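Local coordinates for protein VMB-1 (Vibrio alginolyticus, PDB 6JV4) that is a subclass B1 metallo-beta-lactamase that probably hydrolyses the beta-lactam ring of antibiotics by means of two zinc ions, at residues T57-G60 and T61-L64; V80-H84 and E85-G89; G89-P92 and L93-L97; T101-S105 and L106-L110. One frame throughout, in Å; residues are numbered along the deposited sequence.

Interaction 1 (T57-G60 and T61-L64); sequences TTQG and TKQL
Leu64 N donates to Gly60 O at 2.8 Å, the shortest bond of this stretch, and Thr61, Lys62 and Gln63 each repeat this pairing four residues back, on Thr57 O, Thr58 O and Gln59 O. Together these bonds make the first two turns of helix 58-70. Thr57 sits just ahead of them as the N-cap: its OG1 accepts from Gly60 N at 3.0 Å, giving a partner to an amide that has no preceding helical carbonyl. The helix is the middle element of a beta-alpha-beta unit between strands 48-52 and 74-79. Gln63 lies back over the carbonyl it already uses, with Gln63 CG 3.2 Å from Gln59 O. A water donates to Gln59 OE1 and accepts from Gln63 NE2 at 3.0 Å; the same Gln63 amide also bonds Thr9 through OE1 and Glu11 through NE2. On another flank the extended chain of Lys62 crosses Thr58 at a slant, with Lys62 CE 4.1 Å from Thr58 CG2 and Lys62 CG 3.5 Å from Thr58 O. The hydroxyls of Thr58 and Thr61 both turn to the carboxylate of Asp90, one to each oxygen, which ties this helix to the start of helix 91-96.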
loop_
_atom_site.group_PDB
_atom_site.type_symbol
_atom_site.label_atom_id
_atom_site.label_comp_id
_atom_site.label_asym_id
_atom_site.label_seq_id
_atom_site.Cartn_x
_atom_site.Cartn_y
_atom_site.Cartn_z
ATOM N N THR A 57 11.176 -0.117 7.386
ATOM C CA THR A 57 12.543 -0.478 7.784
ATOM C C THR A 57 12.693 -1.986 7.673
ATOM O O THR A 57 11.714 -2.743 7.870
ATOM C CB THR A 57 12.965 0.013 9.178
ATOM O OG1 THR A 57 12.401 -0.834 10.150
ATOM C CG2 THR A 57 12.608 1.452 9.472
ATOM N N THR A 58 13.896 -2.407 7.328
ATOM C CA THR A 58 14.232 -3.846 7.238
ATOM C C THR A 58 14.066 -4.478 8.626
ATOM O O THR A 58 13.545 -5.617 8.683
ATOM C CB THR A 58 15.632 -4.032 6.629
ATOM O OG1 THR A 58 15.639 -3.402 5.345
ATOM C CG2 THR A 58 15.972 -5.485 6.426
ATOM N N GLN A 59 14.430 -3.782 9.713
ATOM C CA GLN A 59 14.238 -4.364 11.063
ATOM C C GLN A 59 12.733 -4.619 11.264
ATOM O O GLN A 59 12.355 -5.683 11.754
ATOM C CB GLN A 59 14.908 -3.496 12.127
ATOM C CG GLN A 59 16.434 -3.467 11.984
ATOM C CD GLN A 59 17.062 -4.847 12.129
ATOM O OE1 GLN A 59 16.697 -5.619 13.027
ATOM N NE2 GLN A 59 17.984 -5.190 11.233
ATOM N N GLY A 60 11.886 -3.672 10.882
ATOM C CA GLY A 60 10.429 -3.854 11.034
ATOM C C GLY A 60 9.939 -5.022 10.191
ATOM O O GLY A 60 9.073 -5.749 10.684
ATOM N N THR A 61 10.416 -5.190 8.952
ATOM C CA THR A 61 9.987 -6.320 8.087
ATOM C C THR A 61 10.403 -7.653 8.738
ATOM O O THR A 61 9.587 -8.614 8.827
ATOM C CB THR A 61 10.506 -6.178 6.659
ATOM O OG1 THR A 61 10.078 -4.896 6.166
ATOM C CG2 THR A 61 10.051 -7.315 5.785
ATOM N N LYS A 62 11.620 -7.708 9.260
ATOM C CA LYS A 62 12.075 -8.950 9.937
ATOM C C LYS A 62 11.201 -9.209 11.168
ATOM O O LYS A 62 10.782 -10.376 11.382
ATOM C CB LYS A 62 13.547 -8.816 10.335
ATOM C CG LYS A 62 14.490 -8.906 9.160
ATOM C CD LYS A 62 15.950 -8.810 9.555
ATOM C CE LYS A 62 16.836 -8.963 8.345
ATOM N NZ LYS A 62 18.264 -9.078 8.726
ATOM N N GLN A 63 10.867 -8.167 11.931
ATOM C CA GLN A 63 10.007 -8.311 13.137
ATOM C C GLN A 63 8.604 -8.772 12.715
ATOM O O GLN A 63 7.994 -9.632 13.413
ATOM C CB GLN A 63 9.939 -7.011 13.916
ATOM C CG GLN A 63 11.272 -6.649 14.575
ATOM C CD GLN A 63 11.329 -5.173 14.892
ATOM O OE1 GLN A 63 10.348 -4.453 14.760
ATOM N NE2 GLN A 63 12.487 -4.689 15.350
ATOM N N LEU A 64 8.116 -8.249 11.584
ATOM C CA LEU A 64 6.766 -8.632 11.104
ATOM C C LEU A 64 6.779 -10.117 10.714
ATOM O O LEU A 64 5.806 -10.827 11.058
ATOM C CB LEU A 64 6.366 -7.760 9.913
ATOM C CG LEU A 64 4.951 -8.023 9.393
ATOM C CD1 LEU A 64 3.914 -7.884 10.497
ATOM C CD2 LEU A 64 4.630 -7.104 8.216
HETATM O O HOH W 1 14.814 -6.545 15.330
#

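Interaction 2 (V80-H84 and E85-G89); sequences VTHFH and EDASG. With ZN (zinc ion), chain E; ZN (zinc ion), chain F.
The imidazole of His82 and the carboxylate of Asp86 stand almost perpendicular, 88° between their planes, with Asp86 OD1 3.5 Å from His82 CE1 in an oblique approach. His84 ND1 lies in plane at the edge of the His82 ring, and His84 CD2 rests over one face of Phe83, 3.6 Å above it and shifted toward the rim. This is the His-X-His-X-Asp motif of the metallo-beta-lactamase superfamily, folded round the start of helix 85-88. His82 NE2 (2.1 Å) and His84 ND1 (2.0 Å) hold one zinc ion, and His144 adds the third histidine. Asp86 has its CG tucked between its own backbone N and carbonyl carbon (chi1 59°), and from there OD2 binds the second zinc ion at 2.1 Å, beside Cys163 and His205. The two histidines thus offer different ring nitrogens to the same metal, and on His84 the other nitrogen, NE2, is hydrogen-bonded to Asp178, a second-shell residue that fixes the turn of the ring. The backbone winds into helix 85-88 here. His84 O, at the N-cap, accepts from Ser88 N in the carbonyl plane at 3.0 Å, and also from Ala87 N, 47° out of that plane. Ser88 OG lies near both this oxygen and Phe83 O. The methyl of Ala87 fills the inside of the bend, where Ala87 CB is 3.6 Å from His82 ND1 and close to His82 O, while Val80 CG1 is 3.6 Å from Ala87 O.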
loop_
_atom_site.group_PDB
_atom_site.type_symbol
_atom_site.label_atom_id
_atom_site.label_comp_id
_atom_site.label_asym_id
_atom_site.label_seq_id
_atom_site.Cartn_x
_atom_site.Cartn_y
_atom_site.Cartn_z
ATOM N N VAL A 80 3.442 -5.156 -3.527
ATOM C CA VAL A 80 3.919 -3.775 -3.245
ATOM C C VAL A 80 3.102 -2.817 -4.097
ATOM O O VAL A 80 2.825 -3.142 -5.276
ATOM C CB VAL A 80 5.438 -3.615 -3.467
ATOM C CG1 VAL A 80 6.207 -4.620 -2.625
ATOM C CG2 VAL A 80 5.840 -3.700 -4.907
ATOM N N THR A 81 2.651 -1.722 -3.510
ATOM C CA THR A 81 1.610 -0.888 -4.148
ATOM C C THR A 81 2.220 0.264 -4.923
ATOM O O THR A 81 1.433 0.912 -5.659
ATOM C CB THR A 81 0.517 -0.504 -3.158
ATOM O OG1 THR A 81 1.055 0.256 -2.081
ATOM C CG2 THR A 81 -0.205 -1.753 -2.685
ATOM N N HIS A 82 3.501 0.576 -4.729
ATOM C CA HIS A 82 4.216 1.469 -5.666
ATOM C C HIS A 82 5.715 1.344 -5.459
ATOM O O HIS A 82 6.110 0.579 -4.597
ATOM C CB HIS A 82 3.747 2.910 -5.639
ATOM C CG HIS A 82 4.110 3.731 -4.465
ATOM N ND1 HIS A 82 3.533 3.535 -3.245
ATOM C CD2 HIS A 82 4.918 4.816 -4.346
ATOM C CE1 HIS A 82 3.964 4.472 -2.402
ATOM N NE2 HIS A 82 4.862 5.235 -3.048
ATOM N N PHE A 83 6.493 1.955 -6.348
ATOM C CA PHE A 83 7.945 1.655 -6.419
ATOM C C PHE A 83 8.729 2.347 -5.303
ATOM O O PHE A 83 9.915 1.977 -5.136
ATOM C CB PHE A 83 8.513 2.014 -7.793
ATOM C CG PHE A 83 8.781 3.470 -8.029
ATOM C CD1 PHE A 83 7.749 4.329 -8.341
ATOM C CD2 PHE A 83 10.081 3.981 -7.957
ATOM C CE1 PHE A 83 7.988 5.672 -8.608
ATOM C CE2 PHE A 83 10.302 5.324 -8.211
ATOM C CZ PHE A 83 9.279 6.147 -8.584
ATOM N N HIS A 84 8.161 3.323 -4.589
ATOM C CA HIS A 84 8.893 4.040 -3.510
ATOM C C HIS A 84 9.242 3.062 -2.367
ATOM O O HIS A 84 8.549 2.052 -2.141
ATOM C CB HIS A 84 8.122 5.258 -3.005
ATOM C CG HIS A 84 8.015 6.392 -3.954
ATOM N ND1 HIS A 84 7.053 7.362 -3.815
ATOM C CD2 HIS A 84 8.723 6.727 -5.049
ATOM C CE1 HIS A 84 7.191 8.268 -4.762
ATOM N NE2 HIS A 84 8.224 7.903 -5.540
ATOM N N GLU A 85 10.218 3.438 -1.523
ATOM C CA GLU A 85 10.758 2.599 -0.426
ATOM C C GLU A 85 9.727 2.355 0.681
ATOM O O GLU A 85 9.797 1.304 1.296
ATOM C CB GLU A 85 11.986 3.291 0.182
ATOM C CG GLU A 85 12.694 2.465 1.232
ATOM C CD GLU A 85 13.638 3.281 2.106
ATOM O OE1 GLU A 85 13.927 4.459 1.753
ATOM O OE2 GLU A 85 14.084 2.740 3.118
ATOM N N ASP A 86 8.772 3.250 0.931
ATOM C CA ASP A 86 7.758 2.964 1.978
ATOM C C ASP A 86 6.832 1.794 1.593
ATOM O O ASP A 86 6.141 1.241 2.474
ATOM C CB ASP A 86 6.950 4.209 2.355
ATOM C CG ASP A 86 6.188 4.873 1.247
ATOM O OD1 ASP A 86 6.505 4.644 0.041
ATOM O OD2 ASP A 86 5.287 5.671 1.591
ATOM N N ALA A 87 6.707 1.487 0.296
ATOM C CA ALA A 87 5.841 0.398 -0.173
ATOM C C ALA A 87 6.678 -0.831 -0.498
ATOM O O ALA A 87 6.180 -1.922 -0.227
ATOM C CB ALA A 87 5.028 0.855 -1.352
ATOM N N SER A 88 7.857 -0.667 -1.118
ATOM C CA SER A 88 8.575 -1.762 -1.811
ATOM C C SER A 88 9.965 -1.990 -1.205
ATOM O O SER A 88 10.735 -2.761 -1.774
ATOM C CB SER A 88 8.683 -1.480 -3.285
ATOM O OG SER A 88 9.584 -0.427 -3.461
ATOM N N GLY A 89 10.276 -1.332 -0.084
ATOM C CA GLY A 89 11.659 -1.282 0.423
ATOM C C GLY A 89 12.273 -2.642 0.690
ATOM O O GLY A 89 13.497 -2.787 0.507
HETATM ZN ZN ZN E . 5.472 7.223 -2.609
HETATM ZN ZN ZN F . 4.311 7.349 0.866
#

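Interaction 3 (G89-P92 and L93-L97); sequences GDIP and LLNDL
Ile91 and Asn95 run side by side one turn apart, the methyl CG2 of Ile91 lying 3.4 Å from Asn95 ND2. They belong to the opening of helix 91-96, a short helix with Asp90 at its N-cap, which follows helix 85-88 and leads to strand 100-104 of the larger mixed sheet. Three backbone bonds wind it: Leu94 N to Asp90 O at 3.0 Å, Asn95 N to Ile91 O at 2.8 Å, and Asp96 N to Pro92 O. The Asp90 side chain makes no direct capping bond. A water takes that role, giving a proton to Asp90 OD1 at 2.7 Å and receiving one from Leu93 N at 3.1 Å, so that the amide of the first turn is reached through a bridge. Asp90 N bonds to Thr54 OG1. Asn95 is held at both ends of its amide: CG lies anti to the carbonyl carbon (chi1 -78°), which lays the amide back along Ile91, with OD1 meeting Thr101 OG1 and ND2 the carboxylate of Glu117. Leu94, whose CG passes 3.4 Å from Asp90 O, turns to Ile65 and Ile99, while Leu93 packs on Thr61 and Lys62. At the far end of the turn, the Asp96 carboxylate carbon CG stands 3.3 Å from Pro92 O.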
loop_
_atom_site.group_PDB
_atom_site.type_symbol
_atom_site.label_atom_id
_atom_site.label_comp_id
_atom_site.label_asym_id
_atom_site.label_seq_id
_atom_site.Cartn_x
_atom_site.Cartn_y
_atom_site.Cartn_z
ATOM N N GLY A 89 10.276 -1.332 -0.084
ATOM C CA GLY A 89 11.659 -1.282 0.423
ATOM C C GLY A 89 12.273 -2.642 0.690
ATOM O O GLY A 89 13.497 -2.787 0.507
ATOM N N ASP A 90 11.496 -3.645 1.057
ATOM C CA ASP A 90 12.096 -4.953 1.437
ATOM C C ASP A 90 11.839 -6.042 0.400
ATOM O O ASP A 90 11.966 -7.231 0.750
ATOM C CB ASP A 90 11.747 -5.288 2.885
ATOM C CG ASP A 90 12.684 -4.594 3.849
ATOM O OD1 ASP A 90 13.935 -4.693 3.643
ATOM O OD2 ASP A 90 12.182 -3.994 4.808
ATOM N N ILE A 91 11.665 -5.707 -0.879
ATOM C CA ILE A 91 11.645 -6.753 -1.936
ATOM C C ILE A 91 12.899 -7.639 -1.847
ATOM O O ILE A 91 12.774 -8.870 -1.959
ATOM C CB ILE A 91 11.431 -6.101 -3.301
ATOM C CG1 ILE A 91 9.966 -5.670 -3.474
ATOM C CG2 ILE A 91 11.858 -7.011 -4.413
ATOM C CD1 ILE A 91 9.734 -5.007 -4.793
ATOM N N PRO A 92 14.140 -7.090 -1.717
ATOM C CA PRO A 92 15.321 -7.937 -1.711
ATOM C C PRO A 92 15.263 -8.963 -0.584
ATOM O O PRO A 92 15.532 -10.146 -0.848
ATOM C CB PRO A 92 16.479 -6.937 -1.568
ATOM C CG PRO A 92 15.924 -5.665 -2.189
ATOM C CD PRO A 92 14.480 -5.658 -1.736
ATOM N N LEU A 93 14.924 -8.535 0.631
ATOM C CA LEU A 93 14.806 -9.447 1.787
ATOM C C LEU A 93 13.783 -10.526 1.464
ATOM O O LEU A 93 14.066 -11.708 1.736
ATOM C CB LEU A 93 14.409 -8.683 3.049
ATOM C CG LEU A 93 14.136 -9.567 4.255
ATOM C CD1 LEU A 93 15.420 -10.318 4.678
ATOM C CD2 LEU A 93 13.567 -8.771 5.394
ATOM N N LEU A 94 12.590 -10.151 0.967
ATOM C CA LEU A 94 11.553 -11.188 0.745
ATOM C C LEU A 94 12.020 -12.146 -0.349
ATOM O O LEU A 94 11.818 -13.389 -0.197
ATOM C CB LEU A 94 10.225 -10.521 0.377
ATOM C CG LEU A 94 9.611 -9.624 1.442
ATOM C CD1 LEU A 94 8.307 -9.003 0.953
ATOM C CD2 LEU A 94 9.358 -10.331 2.741
ATOM N N ASN A 95 12.657 -11.632 -1.386
ATOM C CA ASN A 95 13.134 -12.480 -2.507
ATOM C C ASN A 95 14.205 -13.444 -1.954
ATOM O O ASN A 95 14.144 -14.650 -2.285
ATOM C CB ASN A 95 13.618 -11.629 -3.671
ATOM C CG ASN A 95 12.494 -11.051 -4.522
ATOM O OD1 ASN A 95 11.303 -11.378 -4.331
ATOM N ND2 ASN A 95 12.876 -10.134 -5.405
ATOM N N ASP A 96 15.080 -12.945 -1.094
ATOM C CA ASP A 96 16.115 -13.769 -0.399
ATOM C C ASP A 96 15.499 -14.879 0.449
ATOM O O ASP A 96 16.112 -15.964 0.436
ATOM C CB ASP A 96 17.035 -12.914 0.455
ATOM C CG ASP A 96 18.050 -12.155 -0.354
ATOM O OD1 ASP A 96 18.186 -12.471 -1.543
ATOM O OD2 ASP A 96 18.695 -11.261 0.216
ATOM N N LEU A 97 14.335 -14.661 1.090
ATOM C CA LEU A 97 13.592 -15.654 1.913
ATOM C C LEU A 97 12.666 -16.498 1.044
ATOM O O LEU A 97 11.914 -17.275 1.605
ATOM C CB LEU A 97 12.822 -14.934 3.021
ATOM C CG LEU A 97 13.659 -14.103 3.984
ATOM C CD1 LEU A 97 12.782 -13.273 4.910
ATOM C CD2 LEU A 97 14.599 -14.997 4.784
HETATM O O HOH W 2 15.489 -5.721 1.681
#

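Interaction 4 (T101-S105 and L106-L110); sequences TYATS and LTNKL
Strand 101-104 runs straight into helix 106-110 at nearly a right angle, 95° between their directions, with the axes 6.0 Å apart at their closest. This corner opens the beta-alpha-beta unit of strand 100-104, helix 105-113 and strand 121-123. Thr104 is the N-cap: its OG1 sits between the backbone N and the carbonyl carbon (chi1 73°), facing the amides of the first turn, and accepts from Thr107 N at 3.0 Å in a nearly straight bond (168°). Its carbonyl oxygen takes Asn108 N at 2.9 Å, so one residue satisfies two amides of the turn, and Lys109 N follows on Ser105 O. In a capping box the third helical residue would return a bond to Thr104 N. Here a water stands between, accepting from Thr104 N at 2.9 Å and donating to Thr107 OG1 at 2.8 Å. Asp147 also bonds this hydroxyl, and the amide of Asn108 is set by Glu122 and Ser119, which fix how it leans on the strand. At the outer side of the helix, Lys109 bends away to a salt bridge with Glu146. The inside of the corner is filled by the methyl of Ala103, whose CB touches Thr107 CG2 at 3.8 Å and Asn108 OD1 at 3.7 Å.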
loop_
_atom_site.group_PDB
_atom_site.type_symbol
_atom_site.label_atom_id
_atom_site.label_comp_id
_atom_site.label_asym_id
_atom_site.label_seq_id
_atom_site.Cartn_x
_atom_site.Cartn_y
_atom_site.Cartn_z
ATOM N N THR A 101 7.057 -12.099 -4.309
ATOM C CA THR A 101 6.753 -10.656 -4.351
ATOM C C THR A 101 6.026 -10.359 -5.637
ATOM O O THR A 101 6.468 -10.770 -6.719
ATOM C CB THR A 101 8.008 -9.811 -4.151
ATOM O OG1 THR A 101 8.994 -10.189 -5.118
ATOM C CG2 THR A 101 8.575 -9.933 -2.758
ATOM N N TYR A 102 4.974 -9.563 -5.535
ATOM C CA TYR A 102 4.165 -9.198 -6.704
ATOM C C TYR A 102 4.209 -7.694 -6.907
ATOM O O TYR A 102 4.121 -6.964 -5.928
ATOM C CB TYR A 102 2.707 -9.570 -6.486
ATOM C CG TYR A 102 2.434 -11.047 -6.611
ATOM C CD1 TYR A 102 2.006 -11.585 -7.815
ATOM C CD2 TYR A 102 2.707 -11.893 -5.570
ATOM C CE1 TYR A 102 1.795 -12.950 -7.950
ATOM C CE2 TYR A 102 2.496 -13.261 -5.683
ATOM C CZ TYR A 102 2.016 -13.778 -6.872
ATOM O OH TYR A 102 1.794 -15.116 -6.941
ATOM N N ALA A 103 4.399 -7.279 -8.146
ATOM C CA ALA A 103 4.383 -5.856 -8.532
ATOM C C ALA A 103 3.860 -5.790 -9.944
ATOM O O ALA A 103 4.098 -6.754 -10.716
ATOM C CB ALA A 103 5.749 -5.218 -8.409
ATOM N N THR A 104 3.254 -4.674 -10.319
ATOM C CA THR A 104 2.845 -4.511 -11.715
ATOM C C THR A 104 4.075 -4.301 -12.601
ATOM O O THR A 104 5.183 -3.955 -12.126
ATOM C CB THR A 104 1.852 -3.374 -11.954
ATOM O OG1 THR A 104 2.588 -2.153 -11.822
ATOM C CG2 THR A 104 0.662 -3.396 -11.021
ATOM N N SER A 105 3.846 -4.487 -13.898
ATOM C CA SER A 105 4.837 -4.184 -14.959
ATOM C C SER A 105 5.323 -2.740 -14.840
ATOM O O SER A 105 6.513 -2.468 -15.139
ATOM C CB SER A 105 4.252 -4.482 -16.335
ATOM O OG SER A 105 3.061 -3.755 -16.589
ATOM N N LEU A 106 4.443 -1.811 -14.519
ATOM C CA LEU A 106 4.851 -0.405 -14.353
ATOM C C LEU A 106 5.712 -0.258 -13.099
ATOM O O LEU A 106 6.719 0.516 -13.141
ATOM C CB LEU A 106 3.633 0.518 -14.249
ATOM C CG LEU A 106 2.786 0.743 -15.494
ATOM C CD1 LEU A 106 1.588 1.627 -15.164
ATOM C CD2 LEU A 106 3.653 1.364 -16.605
ATOM N N THR A 107 5.346 -0.878 -11.990
ATOM C CA THR A 107 6.179 -0.766 -10.783
ATOM C C THR A 107 7.591 -1.314 -11.116
ATOM O O THR A 107 8.617 -0.711 -10.717
ATOM C CB THR A 107 5.518 -1.444 -9.581
ATOM O OG1 THR A 107 4.305 -0.745 -9.294
ATOM C CG2 THR A 107 6.453 -1.486 -8.400
ATOM N N ASN A 108 7.665 -2.482 -11.759
ATOM C CA ASN A 108 8.972 -3.127 -12.019
ATOM C C ASN A 108 9.780 -2.274 -13.001
ATOM O O ASN A 108 11.006 -2.143 -12.803
ATOM C CB ASN A 108 8.817 -4.563 -12.498
ATOM C CG ASN A 108 8.504 -5.494 -11.343
ATOM O OD1 ASN A 108 8.935 -5.285 -10.193
ATOM N ND2 ASN A 108 7.743 -6.543 -11.654
ATOM N N LYS A 109 9.120 -1.615 -13.960
ATOM C CA LYS A 109 9.793 -0.622 -14.841
ATOM C C LYS A 109 10.509 0.406 -13.960
ATOM O O LYS A 109 11.710 0.729 -14.248
ATOM C CB LYS A 109 8.826 0.053 -15.804
ATOM C CG LYS A 109 9.457 1.200 -16.600
ATOM C CD LYS A 109 8.511 1.888 -17.497
ATOM C CE LYS A 109 7.543 2.820 -16.789
ATOM N NZ LYS A 109 6.629 3.472 -17.757
ATOM N N LEU A 110 9.806 0.954 -12.981
ATOM C CA LEU A 110 10.342 2.074 -12.167
ATOM C C LEU A 110 11.359 1.568 -11.147
ATOM O O LEU A 110 12.367 2.283 -10.928
ATOM C CB LEU A 110 9.186 2.848 -11.551
ATOM C CG LEU A 110 8.315 3.524 -12.605
ATOM C CD1 LEU A 110 7.094 4.188 -12.004
ATOM C CD2 LEU A 110 9.123 4.542 -13.375
HETATM O O HOH W 3 2.808 -2.802 -8.142
#

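Overall arrangement
The four contacts follow one another along the chain, each at the start of a helix, on the larger-sheet side of the alpha-beta/beta-alpha sandwich of the metallo-beta-lactamase superfamily. Interactions 2 and 3 share Gly89, where helix 85-88 gives way to helix 91-96; their centres are 12 Å apart. Interaction 3 touches both interaction 1, its centre 11 Å away, and interaction 4, its centre 14 Å away. Interaction 4 in turn backs interaction 2, their centres 10 Å apart: Tyr102 O receives Val80 N, and Leu110 packs on Phe83. Interactions 1 and 4, with centres 22 Å apart, do not touch. Of the other three, only interactions 3 and 4 touch interaction 2, which alone carries zinc ligands.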